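Local coordinates for putative type VI secretion protein (Escherichia coli, PDB 4PS2) that probably forms part of the contractile sheath of the type VI secretion system as TssB, working with TssC, with this chain being its C-terminal helical fragment, at residues L36-K40 with L73-A78; A31-L35 with E52-I56. All blocks are in the same frame, centred on the assembly; numbering follows the deposited sequence.

Interaction 1 (L36-K40 with L73-A78); sequences LRDLK and LVPEKA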
ATOM      1  N   LEU A  36       6.631  -4.854   3.953  1.00 20.61           N
ATOM      2  CA  LEU A  36       6.983  -4.774   5.382  1.00 20.65           C
ATOM      3  C   LEU A  36       7.236  -6.170   5.958  1.00 23.67           C
ATOM      4  O   LEU A  36       8.126  -6.329   6.784  1.00 23.99           O
ATOM      5  CB  LEU A  36       5.887  -4.078   6.191  1.00 21.10           C
ATOM      6  CG  LEU A  36       5.770  -2.556   6.035  1.00 26.12           C
ATOM      7  CD1 LEU A  36       4.413  -2.073   6.575  1.00 25.89           C
ATOM      8  CD2 LEU A  36       6.906  -1.837   6.776  1.00 28.62           C
ATOM      9  N   ARG A  37       6.474  -7.181   5.520  1.00 20.32           N
ATOM     10  CA  ARG A  37       6.678  -8.548   5.998  1.00 19.91           C
ATOM     11  C   ARG A  37       8.034  -9.060   5.514  1.00 23.33           C
ATOM     12  O   ARG A  37       8.748  -9.699   6.285  1.00 23.33           O
ATOM     13  CB  ARG A  37       5.533  -9.470   5.561  1.00 21.21           C
ATOM     14  CG  ARG A  37       4.214  -9.119   6.270  1.00 29.84           C
ATOM     15  CD  ARG A  37       3.029  -9.990   5.868  1.00 31.20           C
ATOM     16  NE  ARG A  37       3.214 -11.355   6.355  1.00 40.84           N
ATOM     17  CZ  ARG A  37       2.973 -11.760   7.600  1.00 49.96           C
ATOM     18  NH1 ARG A  37       2.472 -10.914   8.498  1.00 35.29           N
ATOM     19  NH2 ARG A  37       3.216 -13.010   7.952  1.00 38.11           N
ATOM     20  N   ASP A  38       8.399  -8.750   4.250  1.00 20.82           N
ATOM     21  CA  ASP A  38       9.692  -9.120   3.647  1.00 20.79           C
ATOM     22  C   ASP A  38      10.824  -8.496   4.448  1.00 23.23           C
ATOM     23  O   ASP A  38      11.751  -9.201   4.850  1.00 25.20           O
ATOM     24  CB  ASP A  38       9.764  -8.662   2.169  1.00 22.20           C
ATOM     25  CG  ASP A  38       8.877  -9.452   1.216  1.00 33.40           C
ATOM     26  OD1 ASP A  38       8.489 -10.589   1.566  1.00 33.35           O
ATOM     27  OD2 ASP A  38       8.545  -8.918   0.130  1.00 35.38           O
ATOM     28  N   LEU A  39      10.724  -7.190   4.728  1.00 18.66           N
ATOM     29  CA  LEU A  39      11.711  -6.469   5.525  1.00 18.83           C
ATOM     30  C   LEU A  39      11.834  -7.075   6.937  1.00 24.60           C
ATOM     31  O   LEU A  39      12.953  -7.358   7.384  1.00 22.94           O
ATOM     32  CB  LEU A  39      11.334  -4.991   5.645  1.00 19.31           C
ATOM     33  CG  LEU A  39      12.309  -4.134   6.475  1.00 25.22           C
ATOM     34  CD1 LEU A  39      13.582  -3.827   5.693  1.00 26.08           C
ATOM     35  CD2 LEU A  39      11.652  -2.841   6.927  1.00 27.45           C
ATOM     36  N   LYS A  40      10.688  -7.238   7.641  1.00 21.85           N
ATOM     37  CA  LYS A  40      10.688  -7.772   9.013  1.00 22.74           C
ATOM     38  C   LYS A  40      11.190  -9.206   9.102  1.00 27.14           C
ATOM     39  O   LYS A  40      11.772  -9.564  10.123  1.00 28.31           O
ATOM     40  CB  LYS A  40       9.334  -7.579   9.717  1.00 24.76           C
ATOM     41  CG  LYS A  40       9.000  -6.102   9.984  1.00 36.97           C
ATOM     42  CD  LYS A  40       7.540  -5.912  10.378  1.00 43.27           C
ATOM     43  CE  LYS A  40       7.040  -4.488  10.239  1.00 53.99           C
ATOM     44  NZ  LYS A  40       7.494  -3.617  11.350  1.00 61.93           N
ATOM     45  N   LEU A  73       4.192   3.483   8.695  1.00 25.16           N
ATOM     46  CA  LEU A  73       4.329   2.076   9.066  1.00 23.70           C
ATOM     47  C   LEU A  73       5.772   1.593   8.905  1.00 27.12           C
ATOM     48  O   LEU A  73       6.118   0.514   9.395  1.00 26.23           O
ATOM     49  CB  LEU A  73       3.386   1.208   8.215  1.00 23.47           C
ATOM     50  CG  LEU A  73       1.868   1.369   8.424  1.00 27.90           C
ATOM     51  CD1 LEU A  73       1.118   0.559   7.406  1.00 27.55           C
ATOM     52  CD2 LEU A  73       1.423   0.931   9.851  1.00 29.67           C
ATOM     53  N   VAL A  74       6.621   2.378   8.232  1.00 23.15           N
ATOM     54  CA  VAL A  74       8.023   1.993   8.010  1.00 22.86           C
ATOM     55  C   VAL A  74       8.861   2.061   9.298  1.00 28.58           C
ATOM     56  O   VAL A  74       8.952   3.151   9.878  1.00 26.71           O
ATOM     57  CB  VAL A  74       8.656   2.822   6.863  1.00 26.03           C
ATOM     58  CG1 VAL A  74      10.144   2.516   6.709  1.00 25.79           C
ATOM     59  CG2 VAL A  74       7.911   2.590   5.549  1.00 25.59           C
ATOM     60  N   PRO A  75       9.537   0.958   9.731  1.00 27.08           N
ATOM     61  CA  PRO A  75      10.411   1.062  10.925  1.00 27.11           C
ATOM     62  C   PRO A  75      11.520   2.085  10.667  1.00 33.12           C
ATOM     63  O   PRO A  75      11.991   2.219   9.530  1.00 31.66           O
ATOM     64  CB  PRO A  75      10.982  -0.346  11.088  1.00 28.77           C
ATOM     65  CG  PRO A  75      10.077  -1.244  10.298  1.00 33.40           C
ATOM     66  CD  PRO A  75       9.568  -0.407   9.160  1.00 29.20           C
ATOM     67  N   GLU A  76      11.879   2.864  11.694  1.00 33.16           N
ATOM     68  CA  GLU A  76      12.907   3.914  11.604  1.00 34.29           C
ATOM     69  C   GLU A  76      14.236   3.457  11.005  1.00 38.71           C
ATOM     70  O   GLU A  76      14.827   4.201  10.225  1.00 38.59           O
ATOM     71  CB  GLU A  76      13.147   4.564  12.966  1.00 36.63           C
ATOM     72  CG  GLU A  76      12.068   5.549  13.383  1.00 51.57           C
ATOM     73  CD  GLU A  76      12.091   5.925  14.851  1.00 86.87           C
ATOM     74  OE1 GLU A  76      12.096   7.141  15.149  1.00 89.97           O
ATOM     75  OE2 GLU A  76      12.086   5.008  15.704  1.00 89.11           O
ATOM     76  N   LYS A  77      14.690   2.244  11.343  1.00 34.90           N
ATOM     77  CA  LYS A  77      15.953   1.688  10.847  1.00 35.40           C
ATOM     78  C   LYS A  77      15.959   1.343   9.357  1.00 38.49           C
ATOM     79  O   LYS A  77      17.033   1.096   8.804  1.00 39.09           O
ATOM     80  CB  LYS A  77      16.312   0.437  11.652  1.00 20.00           C
ATOM     81  N   ALA A  78      14.789   1.335   8.696  1.00 32.89           N
ATOM     82  CA  ALA A  78      14.725   1.060   7.261  1.00 32.66           C
ATOM     83  C   ALA A  78      14.966   2.333   6.420  1.00 37.50           C
ATOM     84  O   ALA A  78      15.208   2.236   5.211  1.00 37.43           O
ATOM     85  CB  ALA A  78      13.388   0.445   6.904  1.00 33.28           C
TER
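The chain's C-terminal tail, which follows helix 64-71, passes across the last turn of helix 16-40, where Leu36 and Leu39 receive Leu73, Pro75 and Ala78. No hydrogen bond crosses the contact. Leu36 is buried and uses both methyls. Leu36 CD1 meets Leu73 CB at 3.8 Å, and the two side chains cross at about a right angle. Leu36 CD2 sits 3.6 Å from Leu73 O and also touches CD of the Pro75 ring. Leu39 comes at the same ring from almost one turn further on. Chi1 of 180° swings the Leu39 CG away from its backbone N, and chi2 then turns CD2 to the tail. Leu39 CD2 lies 3.9 Å from Pro75 CD and 3.7 Å from Ala78 CB, so it bridges the two residues. Lys40 marks the exposed margin. Its chain turns at the last torsion (chi4 -77°) and brings Lys40 NZ to 3.7 Å from Pro75 CG. This is a contact of an amine with a ring carbon, not a polar bond.

The tail has its own brace, since Ala78 N donates to Pro75 O at 3.1 Å. This bond ties the short 3-10 turn 76-78 together and helps place Ala78 CB. Phe49 of helix 46-57 touches Leu39, Val74 and Ala78. The arrangement is that of an irregular C-terminal segment packed against two helices of a small helical bundle, through leucine, proline and alanine side chains.

Interaction 2 (A31-L35 with E52-I56); sequences AMRSL and ELEKI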
ATOM      1  N   ALA A  31       0.502  -4.339  -1.303  1.00 15.10           N
ATOM      2  CA  ALA A  31       1.931  -4.309  -1.673  1.00 16.13           C
ATOM      3  C   ALA A  31       2.816  -3.840  -0.493  1.00 22.27           C
ATOM      4  O   ALA A  31       3.926  -4.349  -0.291  1.00 20.19           O
ATOM      5  CB  ALA A  31       2.143  -3.418  -2.884  1.00 16.88           C
ATOM      6  N   MET A  32       2.299  -2.886   0.301  1.00 19.99           N
ATOM      7  CA  MET A  32       3.004  -2.357   1.448  1.00 20.48           C
ATOM      8  C   MET A  32       3.104  -3.427   2.548  1.00 22.17           C
ATOM      9  O   MET A  32       4.164  -3.582   3.159  1.00 19.12           O
ATOM     10  CB  MET A  32       2.268  -1.100   1.962  1.00 23.49           C
ATOM     11  CG  MET A  32       3.032  -0.332   2.968  1.00 27.91           C
ATOM     12  SD  MET A  32       4.514   0.465   2.290  1.00 32.81           S
ATOM     13  CE  MET A  32       5.378   0.722   3.828  1.00 29.55           C
ATOM     14  N   ARG A  33       1.990  -4.167   2.787  1.00 18.43           N
ATOM     15  CA  ARG A  33       1.948  -5.225   3.791  1.00 18.19           C
ATOM     16  C   ARG A  33       2.981  -6.301   3.454  1.00 22.32           C
ATOM     17  O   ARG A  33       3.706  -6.726   4.340  1.00 20.96           O
ATOM     18  CB  ARG A  33       0.548  -5.830   3.864  1.00 19.31           C
ATOM     19  CG  ARG A  33       0.446  -6.970   4.872  1.00 22.30           C
ATOM     20  CD  ARG A  33      -0.680  -7.868   4.507  1.00 24.62           C
ATOM     21  NE  ARG A  33      -1.959  -7.185   4.675  1.00 28.60           N
ATOM     22  CZ  ARG A  33      -3.118  -7.704   4.305  1.00 40.03           C
ATOM     23  NH1 ARG A  33      -3.163  -8.909   3.753  1.00 26.75           N
ATOM     24  NH2 ARG A  33      -4.242  -7.039   4.507  1.00 27.69           N
ATOM     25  N   SER A  34       3.065  -6.712   2.178  1.00 18.71           N
ATOM     26  CA  SER A  34       4.024  -7.725   1.707  1.00 18.74           C
ATOM     27  C   SER A  34       5.466  -7.251   1.850  1.00 21.58           C
ATOM     28  O   SER A  34       6.338  -8.014   2.275  1.00 21.68           O
ATOM     29  CB  SER A  34       3.733  -8.109   0.256  1.00 21.14           C
ATOM     30  OG  SER A  34       2.407  -8.595   0.112  1.00 30.68           O
ATOM     31  N   LEU A  35       5.718  -5.990   1.491  1.00 18.53           N
ATOM     32  CA  LEU A  35       7.033  -5.396   1.569  1.00 17.55           C
ATOM     33  C   LEU A  35       7.508  -5.299   3.028  1.00 22.63           C
ATOM     34  O   LEU A  35       8.662  -5.636   3.303  1.00 20.57           O
ATOM     35  CB  LEU A  35       7.048  -4.024   0.879  1.00 17.38           C
ATOM     36  CG  LEU A  35       8.400  -3.358   0.850  1.00 22.33           C
ATOM     37  CD1 LEU A  35       9.393  -4.120  -0.049  1.00 22.24           C
ATOM     38  CD2 LEU A  35       8.283  -1.901   0.535  1.00 22.98           C
ATOM     39  N   GLU A  52      11.647  -0.440  -3.613  1.00 20.26           N
ATOM     40  CA  GLU A  52      10.290  -0.958  -3.752  1.00 18.67           C
ATOM     41  C   GLU A  52       9.262  -0.039  -3.107  1.00 21.88           C
ATOM     42  O   GLU A  52       8.149   0.064  -3.601  1.00 21.09           O
ATOM     43  CB  GLU A  52      10.189  -2.374  -3.190  1.00 19.80           C
ATOM     44  CG  GLU A  52      11.106  -3.370  -3.878  1.00 27.72           C
ATOM     45  CD  GLU A  52      10.832  -3.628  -5.343  1.00 39.76           C
ATOM     46  OE1 GLU A  52       9.716  -3.313  -5.812  1.00 31.19           O
ATOM     47  OE2 GLU A  52      11.747  -4.128  -6.031  1.00 43.46           O
ATOM     48  N   LEU A  53       9.621   0.625  -2.041  1.00 20.10           N
ATOM     49  CA  LEU A  53       8.718   1.491  -1.368  1.00 20.87           C
ATOM     50  C   LEU A  53       8.360   2.634  -2.258  1.00 24.51           C
ATOM     51  O   LEU A  53       7.235   2.970  -2.364  1.00 23.99           O
ATOM     52  CB  LEU A  53       9.315   2.015  -0.097  1.00 21.34           C
ATOM     53  CG  LEU A  53       8.485   3.040   0.648  1.00 25.60           C
ATOM     54  CD1 LEU A  53       7.251   2.436   1.213  1.00 25.84           C
ATOM     55  CD2 LEU A  53       9.308   3.713   1.694  1.00 30.32           C
ATOM     56  N   GLU A  54       9.343   3.223  -2.889  1.00 22.02           N
ATOM     57  CA  GLU A  54       9.092   4.337  -3.766  1.00 22.75           C
ATOM     58  C   GLU A  54       8.205   3.946  -4.946  1.00 24.03           C
ATOM     59  O   GLU A  54       7.373   4.684  -5.319  1.00 24.71           O
ATOM     60  CB  GLU A  54      10.390   5.061  -4.139  1.00 24.71           C
ATOM     61  CG  GLU A  54      11.151   5.630  -2.935  1.00 36.75           C
ATOM     62  CD  GLU A  54      10.325   6.552  -2.050  1.00 59.21           C
ATOM     63  OE1 GLU A  54      10.414   6.495  -0.824  1.00 48.68           O
ATOM     64  OE2 GLU A  54       9.557   7.333  -2.594  1.00 55.89           O
ATOM     65  N   LYS A  55       8.358   2.756  -5.475  1.00 19.56           N
ATOM     66  CA  LYS A  55       7.503   2.232  -6.524  1.00 20.75           C
ATOM     67  C   LYS A  55       6.018   2.112  -6.093  1.00 24.03           C
ATOM     68  O   LYS A  55       5.150   2.542  -6.761  1.00 22.34           O
ATOM     69  CB  LYS A  55       8.039   0.909  -6.975  1.00 20.00           C
ATOM     70  CG  LYS A  55       7.280   0.266  -8.087  1.00 20.00           C
ATOM     71  N   ILE A  56       5.792   1.532  -4.942  1.00 21.58           N
ATOM     72  CA  ILE A  56       4.477   1.459  -4.378  1.00 21.83           C
ATOM     73  C   ILE A  56       3.830   2.856  -4.255  1.00 25.05           C
ATOM     74  O   ILE A  56       2.738   3.049  -4.678  1.00 23.87           O
ATOM     75  CB  ILE A  56       4.473   0.689  -3.034  1.00 25.13           C
ATOM     76  CG1 ILE A  56       4.926  -0.744  -3.230  1.00 24.68           C
ATOM     77  CG2 ILE A  56       3.095   0.696  -2.440  1.00 27.71           C
ATOM     78  CD1 ILE A  56       5.002  -1.537  -1.954  1.00 28.95           C
TER
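Ala31 O takes the backbone hydrogen bond of Leu35 N at 3.0 Å, and Ile56 CD1 presses against the same oxygen at 3.4 Å. The oxygen's polar partner is therefore inside its own helix, and the neighbouring helix adds only a methyl. The two segments run antiparallel, 170° between their directions, with axes 10.4 Å apart at the closest.

Ile56 buries the largest area of any residue here. Its CG1 lies beside the backbone N and the chain then runs extended (chi2 178°), which carries CD1 onto Ala31. Ile56 CD1 also stands 3.5 Å from Ala31 CB. At the other end of the pair, Leu35 splits its two methyls. Leu35 CD1 rests on Glu52 CB at 3.7 Å. Leu35 CD2 lies against the Leu53 backbone, with Leu53 N at 3.8 Å, and also approaches Ile56 CD1. Glu52 contributes its CB, while its chain bends at chi2 (-64°) and leads the carboxylate away from segment 31-35.

Met32 and Leu53 meet on the buried side. Leu53 CD1 touches both the sulfur, Met32 SD, at 3.5 Å and the terminal methyl, Met32 CE, at 3.6 Å. Trp79 also touches Leu53, and Leu44 touches Leu35. Since no hydrogen bond or salt bridge joins the segments, the helices are held here by van der Waals contact and the burial of apolar surface.

In the fold
Interactions 1 and 2 share helix 16-40 and follow one another along it, with centres about 10 Å apart. In sequence, segments of interactions 2 and 1 take turns. Val74 joins them: its CG2 packs on Met32 CE at 3.6 Å and approaches Leu53 CD2 at 4.3 Å. The tail thus meets both helices, and the apolar layer of interaction 2 continues into interaction 1. Neither contact lines the zinc site. The side chain of Leu73 is about 10 Å from the bound zinc ion, and that of Met32 about 13 Å. The Glu69 side chain, which binds zinc in a structure of this protein though not here, is about 6 Å from Leu73's and 9 Å from Met32's.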